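PDB 2RCI: type-2Ba cytolytic delta-endotoxin from Bacillus thuringiensis serovar israelensis, which probably kills dipteran larvae by making pores in the epithelial cell membrane of the insect midgut. Local coordinates for residues N9-F14 / Y134-L139; I138-Q143 / A152-A157; A157-V162 / K183-T188. All blocks are in the same frame, centred on the assembly; numbering follows the deposited sequence. Where two conformers were deposited one is given.

Overall arrangement
Following the chain from its N terminus shows how one sheet is assembled from distant and local pieces. Interaction 1 closes the longest loop: strand 11-15 pairs in parallel with strand 132-142 across 116 residues that include helices 21-31, 44-53, 74-89 and 96-110. Interaction 2 then starts where interaction 1 ends, sharing Ile138 and Leu139, and folds strand 132-142 back onto strand 150-162 as a hairpin. Interaction 3 follows in series from the shared Ala157, pairing strand 150-162 with strand 177-192 over a 14-residue connection. No contact nests inside another; together they order four neighbouring strands between the helical layers.

Interaction 1 (N9-F14 / Y134-L139); sequences NFNEIF and YFYKIL
Phe10 and Leu139 show how a pair of strands can be keyed by a methyl group resting on a ring. Leu139 CD1 sits 4.0 Å from the centroid of the Phe10 ring and only 6° off its normal, a CH-pi contact over the centre of the face. Leu139 CG lies anti to its backbone N (chi1 -169°), while Phe10 CG stays beside its own N and anti to its carbonyl carbon, which brings the ring beside Ile138 O and under Leu139 CD1. The two side chains meet at a slant, their CB atoms 3.8 Å apart. Lys137 CB approaches the same ring at Phe10 CD1, 3.9 Å away.

The face of the sheet opposite Leu139 carries Asn11, Ile13, Tyr136 and Ile138. There Ile13 CD1 meets Ile138 CG2 at 3.5 Å, and the Asn11 amide is turned 48° from the plane of the Tyr136 ring, whose hydroxyl is hydrogen-bonded to Gln116. As in parallel pairing generally, Asn11 bonds the residues on either side of its partner Ile138: Asn11 N donates to Lys137 O (2.7 Å) and Asn11 O accepts from Leu139 N (2.9 Å). Ile13 N then continues to Leu139 O (2.8 Å).

Helix 21-31 covers the Leu139 and Glu12 side through Thr28, and helix 96-110 covers the Ile13 and Ile138 side through Ala105 and Thr109. Beyond Lys137, strand 122-127 adds Val123.

Interaction 2 (I138-Q143 / A152-A157); sequences ILFSIQ and AILPIA
The CD1 methyl of Ile156 reaches the edge of the Phe140 ring, close to its plane, and comes 3.5 Å from CE2, wedging a flat group within an antiparallel hairpin. Ile138 CG2, from the ring's own strand, rests above one face toward the rim, so the ring is bounded both at an edge and over a face. Leu154 CG lies beside the same ring, 4.2 Å from Phe140 CD2. Further along, Ile142 CB stands 4.3 Å from Ala152 CB, a bulky residue set against a small one.

On the reverse side, Leu139 is forked: CD2 meets Ile153 CG2 at 4.0 Å, while CD1 approaches Pro155 CG at 4.3 Å. Ile153 curls its CD1 back over Ser141 CB (3.8 Å), because both of its side-chain torsions are near -60°.

Six backbone hydrogen bonds join the strands, two at each of the pairs Ile138-Ile156, Phe140-Leu154 and Ile142-Ala152. Pro155 lies in a non-hydrogen-bonded pair, so its missing N-H costs this pairing nothing; Leu139 and Ser141 turn their backbone bonds to strand 11-15 instead. The implication is a division of labour: backbone bonds set the register, while apolar side chains without polar partners across the contact contribute by packing.

Interaction 3 (A157-V162 / K183-T188); sequences AFEITV and KMKALT
Glu159 OE2 is a polar atom held by two groups: Lys185 NZ reaches it across the strands in a salt bridge 3.4 Å long, weak as a hydrogen bond, and Asn41 ND2 donates the stronger bond from a neighbouring loop. The setting is an antiparallel strand pair within the alpha/beta fold of this toxin family, in which a beta-sheet lies between two layers of helices. Lys185 NZ has a second, weak partner in Phe42 O, so the ammonium group bridges the carboxylate and the loop and would be expected to help offset the charge of the Glu159 carboxylate.

Glu159 and Lys183 run in step from neighbouring strands, with CB atoms 4.0 Å apart. Their charged ends do not meet, since the extended lysine carries its NZ clear of the carboxylate; its methylenes follow the glutamate from CB up to the carboxylate carbon. Lys185, by contrast, slants across toward Glu159 from the next hydrogen-bonded pair, two residues along. Its CG lies beside the backbone N (chi1 -67°), and the outstretched remainder carries NZ over to OE2.

The opposite face is apolar. Phe158 and Met184 extend together from that face, Met184 CG being 3.8 Å from Phe158 CE1. The sulfur makes a Met-aromatic contact, with Met184 SD 5.0 Å from the Phe158 ring centroid and 66° off the normal, an oblique approach. Met184 also touches Ile63 of strand 57-64, the next strand.

Paired backbone bonds hold both Ala157-Lys185 and Glu159-Lys183. Straightest of the four is Ala157 N to Lys185 O, 2.8 Å long with 177° at the hydrogen.

Interaction 1 (N9-F14 / Y134-L139)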
loop_
_atom_site.group_PDB
_atom_site.type_symbol
_atom_site.label_atom_id
_atom_site.label_comp_id
_atom_site.label_asym_id
_atom_site.label_seq_id
_atom_site.Cartn_x
_atom_site.Cartn_y
_atom_site.Cartn_z
ATOM N N ASN A 9 -5.302 -8.092 6.902
ATOM C CA ASN A 9 -4.925 -6.781 7.420
ATOM C C ASN A 9 -4.545 -5.762 6.328
ATOM O O ASN A 9 -4.042 -4.681 6.628
ATOM C CB ASN A 9 -3.856 -6.929 8.497
ATOM C CG ASN A 9 -4.411 -7.543 9.793
ATOM O OD1 ASN A 9 -3.859 -8.505 10.304
ATOM N ND2 ASN A 9 -5.510 -6.986 10.312
ATOM N N PHE A 10 -4.793 -6.124 5.072
ATOM C CA PHE A 10 -4.463 -5.274 3.923
ATOM C C PHE A 10 -5.763 -4.858 3.240
ATOM O O PHE A 10 -6.725 -5.625 3.241
ATOM C CB PHE A 10 -3.639 -6.033 2.856
ATOM C CG PHE A 10 -2.260 -6.440 3.300
ATOM C CD1 PHE A 10 -1.159 -5.588 3.115
ATOM C CD2 PHE A 10 -2.051 -7.692 3.858
ATOM C CE1 PHE A 10 0.120 -5.965 3.515
ATOM C CE2 PHE A 10 -0.765 -8.087 4.272
ATOM C CZ PHE A 10 0.321 -7.227 4.093
ATOM N N ASN A 11 -5.778 -3.662 2.649
ATOM C CA ASN A 11 -6.816 -3.305 1.682
ATOM C C ASN A 11 -6.377 -3.956 0.366
ATOM O O ASN A 11 -5.408 -3.531 -0.254
ATOM C CB ASN A 11 -6.953 -1.784 1.517
ATOM C CG ASN A 11 -8.277 -1.380 0.844
ATOM O OD1 ASN A 11 -8.938 -2.218 0.260
ATOM N ND2 ASN A 11 -8.706 -0.113 1.019
ATOM N N GLU A 12 -7.074 -5.014 -0.025
ATOM C CA GLU A 12 -6.616 -5.818 -1.160
ATOM C C GLU A 12 -7.195 -5.301 -2.461
ATOM O O GLU A 12 -8.408 -5.073 -2.582
ATOM C CB GLU A 12 -6.992 -7.275 -0.955
ATOM C CG GLU A 12 -6.326 -7.944 0.284
ATOM C CD GLU A 12 -6.926 -9.312 0.578
ATOM O OE1 GLU A 12 -7.683 -9.809 -0.272
ATOM O OE2 GLU A 12 -6.615 -9.902 1.633
ATOM N N ILE A 13 -6.329 -5.131 -3.457
ATOM C CA ILE A 13 -6.758 -4.619 -4.753
ATOM C C ILE A 13 -6.212 -5.563 -5.833
ATOM O O ILE A 13 -4.992 -5.649 -6.061
ATOM C CB ILE A 13 -6.298 -3.160 -4.957
ATOM C CG1 ILE A 13 -6.971 -2.248 -3.929
ATOM C CG2 ILE A 13 -6.598 -2.647 -6.383
ATOM C CD1 ILE A 13 -6.056 -1.223 -3.430
ATOM N N PHE A 14 -7.130 -6.283 -6.470
ATOM C CA PHE A 14 -6.770 -7.302 -7.431
ATOM C C PHE A 14 -6.921 -6.643 -8.791
ATOM O O PHE A 14 -7.987 -6.078 -9.108
ATOM C CB PHE A 14 -7.692 -8.537 -7.310
ATOM C CG PHE A 14 -7.536 -9.337 -6.020
ATOM C CD1 PHE A 14 -6.937 -10.582 -6.032
ATOM C CD2 PHE A 14 -8.085 -8.875 -4.819
ATOM C CE1 PHE A 14 -6.812 -11.351 -4.851
ATOM C CE2 PHE A 14 -7.960 -9.618 -3.626
ATOM C CZ PHE A 14 -7.322 -10.855 -3.653
ATOM N N TYR A 134 -1.574 6.803 12.368
ATOM C CA TYR A 134 -2.189 5.535 12.009
ATOM C C TYR A 134 -1.320 4.706 11.069
ATOM O O TYR A 134 -0.392 5.245 10.474
ATOM C CB TYR A 134 -3.557 5.766 11.400
ATOM C CG TYR A 134 -3.643 6.561 10.100
ATOM C CD1 TYR A 134 -3.879 5.901 8.859
ATOM C CD2 TYR A 134 -3.607 7.940 10.116
ATOM C CE1 TYR A 134 -4.026 6.646 7.661
ATOM C CE2 TYR A 134 -3.778 8.693 8.938
ATOM C CZ TYR A 134 -3.968 8.038 7.723
ATOM O OH TYR A 134 -4.134 8.781 6.581
ATOM N N PHE A 135 -1.610 3.410 10.990
ATOM C CA PHE A 135 -1.035 2.539 9.948
ATOM C C PHE A 135 -2.105 2.325 8.872
ATOM O O PHE A 135 -3.284 2.244 9.186
ATOM C CB PHE A 135 -0.694 1.156 10.509
ATOM C CG PHE A 135 0.339 1.167 11.611
ATOM C CD1 PHE A 135 1.399 2.060 11.597
ATOM C CD2 PHE A 135 0.277 0.200 12.628
ATOM C CE1 PHE A 135 2.359 2.050 12.616
ATOM C CE2 PHE A 135 1.215 0.173 13.641
ATOM C CZ PHE A 135 2.272 1.087 13.633
ATOM N N TYR A 136 -1.679 2.189 7.618
ATOM C CA TYR A 136 -2.611 1.919 6.531
ATOM C C TYR A 136 -1.887 0.958 5.596
ATOM O O TYR A 136 -0.725 1.203 5.211
ATOM C CB TYR A 136 -2.955 3.203 5.783
ATOM C CG TYR A 136 -4.185 3.052 4.903
ATOM C CD1 TYR A 136 -5.434 3.515 5.319
ATOM C CD2 TYR A 136 -4.097 2.423 3.655
ATOM C CE1 TYR A 136 -6.568 3.346 4.513
ATOM C CE2 TYR A 136 -5.203 2.264 2.847
ATOM C CZ TYR A 136 -6.438 2.729 3.274
ATOM O OH TYR A 136 -7.530 2.556 2.459
ATOM N N LYS A 137 -2.577 -0.122 5.245
ATOM C CA LYS A 137 -1.952 -1.212 4.476
ATOM C C LYS A 137 -2.756 -1.572 3.258
ATOM O O LYS A 137 -3.979 -1.725 3.336
ATOM C CB LYS A 137 -1.748 -2.456 5.329
ATOM C CG LYS A 137 -0.728 -2.229 6.457
ATOM C CD LYS A 137 -0.543 -3.489 7.311
ATOM C CE LYS A 137 -1.795 -3.882 8.162
ATOM N NZ LYS A 137 -2.524 -2.783 8.856
ATOM N N ILE A 138 -2.043 -1.701 2.139
ATOM C CA ILE A 138 -2.648 -1.989 0.838
ATOM C C ILE A 138 -1.884 -3.170 0.238
ATOM O O ILE A 138 -0.673 -3.305 0.468
ATOM C CB ILE A 138 -2.474 -0.810 -0.129
ATOM C CG1 ILE A 138 -3.115 0.477 0.432
ATOM C CG2 ILE A 138 -3.078 -1.149 -1.506
ATOM C CD1 ILE A 138 -2.676 1.755 -0.331
ATOM N N LEU A 139 -2.570 -4.032 -0.501
ATOM C CA LEU A 139 -1.859 -5.110 -1.227
ATOM C C LEU A 139 -2.413 -5.222 -2.635
ATOM O O LEU A 139 -3.593 -5.590 -2.834
ATOM C CB LEU A 139 -1.925 -6.456 -0.493
ATOM C CG LEU A 139 -1.016 -7.598 -1.010
ATOM C CD1 LEU A 139 -0.688 -8.603 0.084
ATOM C CD2 LEU A 139 -1.575 -8.287 -2.272
#

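Interaction 2 (I138-Q143 / A152-A157)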
loop_
_atom_site.group_PDB
_atom_site.type_symbol
_atom_site.label_atom_id
_atom_site.label_comp_id
_atom_site.label_asym_id
_atom_site.label_seq_id
_atom_site.Cartn_x
_atom_site.Cartn_y
_atom_site.Cartn_z
ATOM N N ILE A 138 -2.043 -1.701 2.139
ATOM C CA ILE A 138 -2.648 -1.989 0.838
ATOM C C ILE A 138 -1.884 -3.170 0.238
ATOM O O ILE A 138 -0.673 -3.305 0.468
ATOM C CB ILE A 138 -2.474 -0.810 -0.129
ATOM C CG1 ILE A 138 -3.115 0.477 0.432
ATOM C CG2 ILE A 138 -3.078 -1.149 -1.506
ATOM C CD1 ILE A 138 -2.676 1.755 -0.331
ATOM N N LEU A 139 -2.570 -4.032 -0.501
ATOM C CA LEU A 139 -1.859 -5.110 -1.227
ATOM C C LEU A 139 -2.413 -5.222 -2.635
ATOM O O LEU A 139 -3.593 -5.590 -2.834
ATOM C CB LEU A 139 -1.925 -6.456 -0.493
ATOM C CG LEU A 139 -1.016 -7.598 -1.010
ATOM C CD1 LEU A 139 -0.688 -8.603 0.084
ATOM C CD2 LEU A 139 -1.575 -8.287 -2.272
ATOM N N PHE A 140 -1.562 -4.910 -3.613
ATOM C CA PHE A 140 -1.924 -5.067 -5.014
ATOM C C PHE A 140 -1.454 -6.396 -5.588
ATOM O O PHE A 140 -0.281 -6.782 -5.388
ATOM C CB PHE A 140 -1.263 -3.989 -5.886
ATOM C CG PHE A 140 -1.667 -2.593 -5.555
ATOM C CD1 PHE A 140 -2.842 -2.056 -6.078
ATOM C CD2 PHE A 140 -0.840 -1.789 -4.765
ATOM C CE1 PHE A 140 -3.237 -0.731 -5.762
ATOM C CE2 PHE A 140 -1.205 -0.459 -4.456
ATOM C CZ PHE A 140 -2.404 0.073 -4.973
ATOM N N SER A 141 -2.363 -7.098 -6.268
ATOM C CA SER A 141 -1.980 -8.211 -7.134
ATOM C C SER A 141 -2.177 -7.740 -8.572
ATOM O O SER A 141 -3.198 -7.139 -8.901
ATOM C CB SER A 141 -2.813 -9.460 -6.845
ATOM O OG SER A 141 -2.646 -9.897 -5.500
ATOM N N ILE A 142 -1.193 -7.998 -9.426
ATOM C CA ILE A 142 -1.205 -7.359 -10.715
ATOM C C ILE A 142 -0.797 -8.359 -11.777
ATOM O O ILE A 142 0.254 -8.992 -11.681
ATOM C CB ILE A 142 -0.211 -6.163 -10.744
ATOM C CG1 ILE A 142 -0.420 -5.279 -9.508
ATOM C CG2 ILE A 142 -0.361 -5.373 -12.079
ATOM C CD1 ILE A 142 0.830 -4.431 -9.133
ATOM N N GLN A 143 -1.641 -8.472 -12.799
ATOM C CA GLN A 143 -1.373 -9.366 -13.913
ATOM C C GLN A 143 -2.110 -8.822 -15.128
ATOM O O GLN A 143 -3.317 -8.659 -15.111
ATOM C CB GLN A 143 -1.758 -10.822 -13.589
ATOM C CG GLN A 143 -1.557 -11.784 -14.775
ATOM C CD GLN A 143 -2.786 -11.822 -15.657
ATOM O OE1 GLN A 143 -3.907 -11.829 -15.142
ATOM N NE2 GLN A 143 -2.599 -11.828 -16.982
ATOM N N ALA A 152 2.677 -9.820 -10.434
ATOM C CA ALA A 152 3.400 -8.974 -9.496
ATOM C C ALA A 152 2.521 -8.762 -8.250
ATOM O O ALA A 152 1.309 -8.534 -8.342
ATOM C CB ALA A 152 3.778 -7.642 -10.151
ATOM N N ILE A 153 3.150 -8.849 -7.092
ATOM C CA ILE A 153 2.496 -8.633 -5.806
ATOM C C ILE A 153 3.232 -7.474 -5.128
ATOM O O ILE A 153 4.474 -7.489 -4.975
ATOM C CB ILE A 153 2.605 -9.893 -4.917
ATOM C CG1 ILE A 153 2.014 -11.132 -5.616
ATOM C CG2 ILE A 153 1.930 -9.674 -3.569
ATOM C CD1 ILE A 153 0.505 -11.037 -5.977
ATOM N N LEU A 154 2.468 -6.457 -4.749
ATOM C CA LEU A 154 3.013 -5.239 -4.156
ATOM C C LEU A 154 2.290 -4.918 -2.830
ATOM O O LEU A 154 1.240 -4.244 -2.838
ATOM C CB LEU A 154 2.889 -4.084 -5.171
ATOM C CG LEU A 154 3.270 -2.648 -4.764
ATOM C CD1 LEU A 154 4.532 -2.563 -3.911
ATOM C CD2 LEU A 154 3.437 -1.809 -6.071
ATOM N N PRO A 155 2.799 -5.459 -1.703
ATOM C CA PRO A 155 2.332 -5.048 -0.376
ATOM C C PRO A 155 2.894 -3.673 -0.075
ATOM O O PRO A 155 4.084 -3.433 -0.310
ATOM C CB PRO A 155 2.984 -6.077 0.566
ATOM C CG PRO A 155 3.403 -7.199 -0.324
ATOM C CD PRO A 155 3.796 -6.548 -1.595
ATOM N N ILE A 156 2.035 -2.784 0.408
ATOM C CA ILE A 156 2.471 -1.435 0.802
ATOM C C ILE A 156 1.942 -1.126 2.190
ATOM O O ILE A 156 0.741 -1.257 2.418
ATOM C CB ILE A 156 1.938 -0.348 -0.133
ATOM C CG1 ILE A 156 2.313 -0.605 -1.589
ATOM C CG2 ILE A 156 2.422 1.058 0.349
ATOM C CD1 ILE A 156 1.643 0.324 -2.565
ATOM N N ALA A 157 2.816 -0.714 3.118
ATOM C CA ALA A 157 2.356 -0.193 4.422
ATOM C C ALA A 157 2.799 1.251 4.647
ATOM O O ALA A 157 3.957 1.600 4.379
ATOM C CB ALA A 157 2.843 -1.069 5.576
#

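Interaction 3 (A157-V162 / K183-T188)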
loop_
_atom_site.group_PDB
_atom_site.type_symbol
_atom_site.label_atom_id
_atom_site.label_comp_id
_atom_site.label_asym_id
_atom_site.label_seq_id
_atom_site.Cartn_x
_atom_site.Cartn_y
_atom_site.Cartn_z
ATOM N N ALA A 157 2.816 -0.714 3.118
ATOM C CA ALA A 157 2.356 -0.193 4.422
ATOM C C ALA A 157 2.799 1.251 4.647
ATOM O O ALA A 157 3.957 1.600 4.379
ATOM C CB ALA A 157 2.843 -1.069 5.576
ATOM N N PHE A 158 1.890 2.094 5.138
ATOM C CA PHE A 158 2.291 3.439 5.523
ATOM C C PHE A 158 2.164 3.624 7.039
ATOM O O PHE A 158 1.246 3.093 7.649
ATOM C CB PHE A 158 1.389 4.487 4.864
ATOM C CG PHE A 158 1.411 4.453 3.365
ATOM C CD1 PHE A 158 2.461 5.037 2.678
ATOM C CD2 PHE A 158 0.386 3.828 2.658
ATOM C CE1 PHE A 158 2.486 5.046 1.267
ATOM C CE2 PHE A 158 0.391 3.829 1.257
ATOM C CZ PHE A 158 1.466 4.404 0.566
ATOM N N GLU A 159 3.096 4.368 7.621
ATOM C CA GLU A 159 2.958 4.866 8.996
ATOM C C GLU A 159 2.769 6.357 8.833
ATOM O O GLU A 159 3.683 7.057 8.370
ATOM C CB GLU A 159 4.245 4.618 9.799
ATOM C CG GLU A 159 4.786 3.227 9.678
ATOM C CD GLU A 159 5.919 2.939 10.685
ATOM O OE1 GLU A 159 6.241 3.825 11.522
ATOM O OE2 GLU A 159 6.450 1.821 10.635
ATOM N N ILE A 160 1.579 6.833 9.187
ATOM C CA ILE A 160 1.189 8.210 8.910
ATOM C C ILE A 160 0.938 8.950 10.218
ATOM O O ILE A 160 0.156 8.495 11.062
ATOM C CB ILE A 160 -0.053 8.290 8.003
ATOM C CG1 ILE A 160 0.225 7.592 6.657
ATOM C CG2 ILE A 160 -0.449 9.773 7.781
ATOM C CD1 ILE A 160 -1.027 7.123 5.915
ATOM N N THR A 161 1.618 10.078 10.357
ATOM C CA THR A 161 1.405 11.009 11.476
ATOM C C THR A 161 1.045 12.362 10.872
ATOM O O THR A 161 1.727 12.852 9.988
ATOM C CB THR A 161 2.662 11.147 12.319
ATOM O OG1 THR A 161 3.004 9.859 12.872
ATOM C CG2 THR A 161 2.413 12.169 13.459
ATOM N N VAL A 162 -0.029 12.968 11.352
ATOM C CA VAL A 162 -0.484 14.247 10.777
ATOM C C VAL A 162 -0.948 15.187 11.894
ATOM O O VAL A 162 -1.541 14.728 12.877
ATOM C CB VAL A 162 -1.585 13.991 9.711
ATOM C CG1 VAL A 162 -2.728 13.151 10.270
ATOM C CG2 VAL A 162 -2.100 15.302 9.071
ATOM N N LYS A 183 5.936 7.330 6.548
ATOM C CA LYS A 183 6.966 6.300 6.350
ATOM C C LYS A 183 6.332 5.212 5.487
ATOM O O LYS A 183 5.197 4.828 5.701
ATOM C CB LYS A 183 7.457 5.673 7.669
ATOM C CG LYS A 183 8.720 4.856 7.416
ATOM C CD LYS A 183 9.354 4.175 8.637
ATOM C CE LYS A 183 10.665 3.515 8.169
ATOM N NZ LYS A 183 11.649 3.238 9.252
ATOM N N MET A 184 7.070 4.769 4.481
ATOM C CA MET A 184 6.579 3.782 3.548
ATOM C C MET A 184 7.465 2.557 3.582
ATOM O O MET A 184 8.685 2.673 3.514
ATOM C CB MET A 184 6.640 4.381 2.152
ATOM C CG MET A 184 5.976 3.564 1.086
ATOM S SD MET A 184 5.899 4.616 -0.364
ATOM C CE MET A 184 5.214 3.473 -1.560
ATOM N N LYS A 185 6.840 1.387 3.627
ATOM C CA LYS A 185 7.526 0.112 3.499
ATOM C C LYS A 185 6.798 -0.657 2.407
ATOM O O LYS A 185 5.591 -0.893 2.495
ATOM C CB LYS A 185 7.455 -0.677 4.804
ATOM C CG LYS A 185 8.220 -0.052 5.962
ATOM C CD LYS A 185 7.838 -0.710 7.281
ATOM C CE LYS A 185 8.804 -0.306 8.383
ATOM N NZ LYS A 185 8.324 -0.894 9.663
ATOM N N ALA A 186 7.531 -1.041 1.375
ATOM C CA ALA A 186 6.902 -1.717 0.244
ATOM C C ALA A 186 7.926 -2.613 -0.460
ATOM O O ALA A 186 9.147 -2.375 -0.400
ATOM C CB ALA A 186 6.334 -0.676 -0.729
ATOM N N LEU A 187 7.427 -3.651 -1.118
ATOM C CA LEU A 187 8.260 -4.421 -2.028
ATOM C C LEU A 187 7.401 -4.905 -3.186
ATOM O O LEU A 187 6.187 -5.090 -3.020
ATOM C CB LEU A 187 8.913 -5.612 -1.301
ATOM C CG LEU A 187 8.077 -6.852 -0.881
ATOM C CD1 LEU A 187 7.612 -7.704 -2.052
ATOM C CD2 LEU A 187 8.925 -7.747 0.028
ATOM N N THR A 188 8.015 -5.117 -4.347
ATOM C CA THR A 188 7.316 -5.778 -5.441
ATOM C C THR A 188 8.007 -7.101 -5.670
ATOM O O THR A 188 9.233 -7.132 -5.856
ATOM C CB THR A 188 7.373 -4.965 -6.745
ATOM O OG1 THR A 188 6.895 -3.633 -6.501
ATOM C CG2 THR A 188 6.514 -5.613 -7.782
#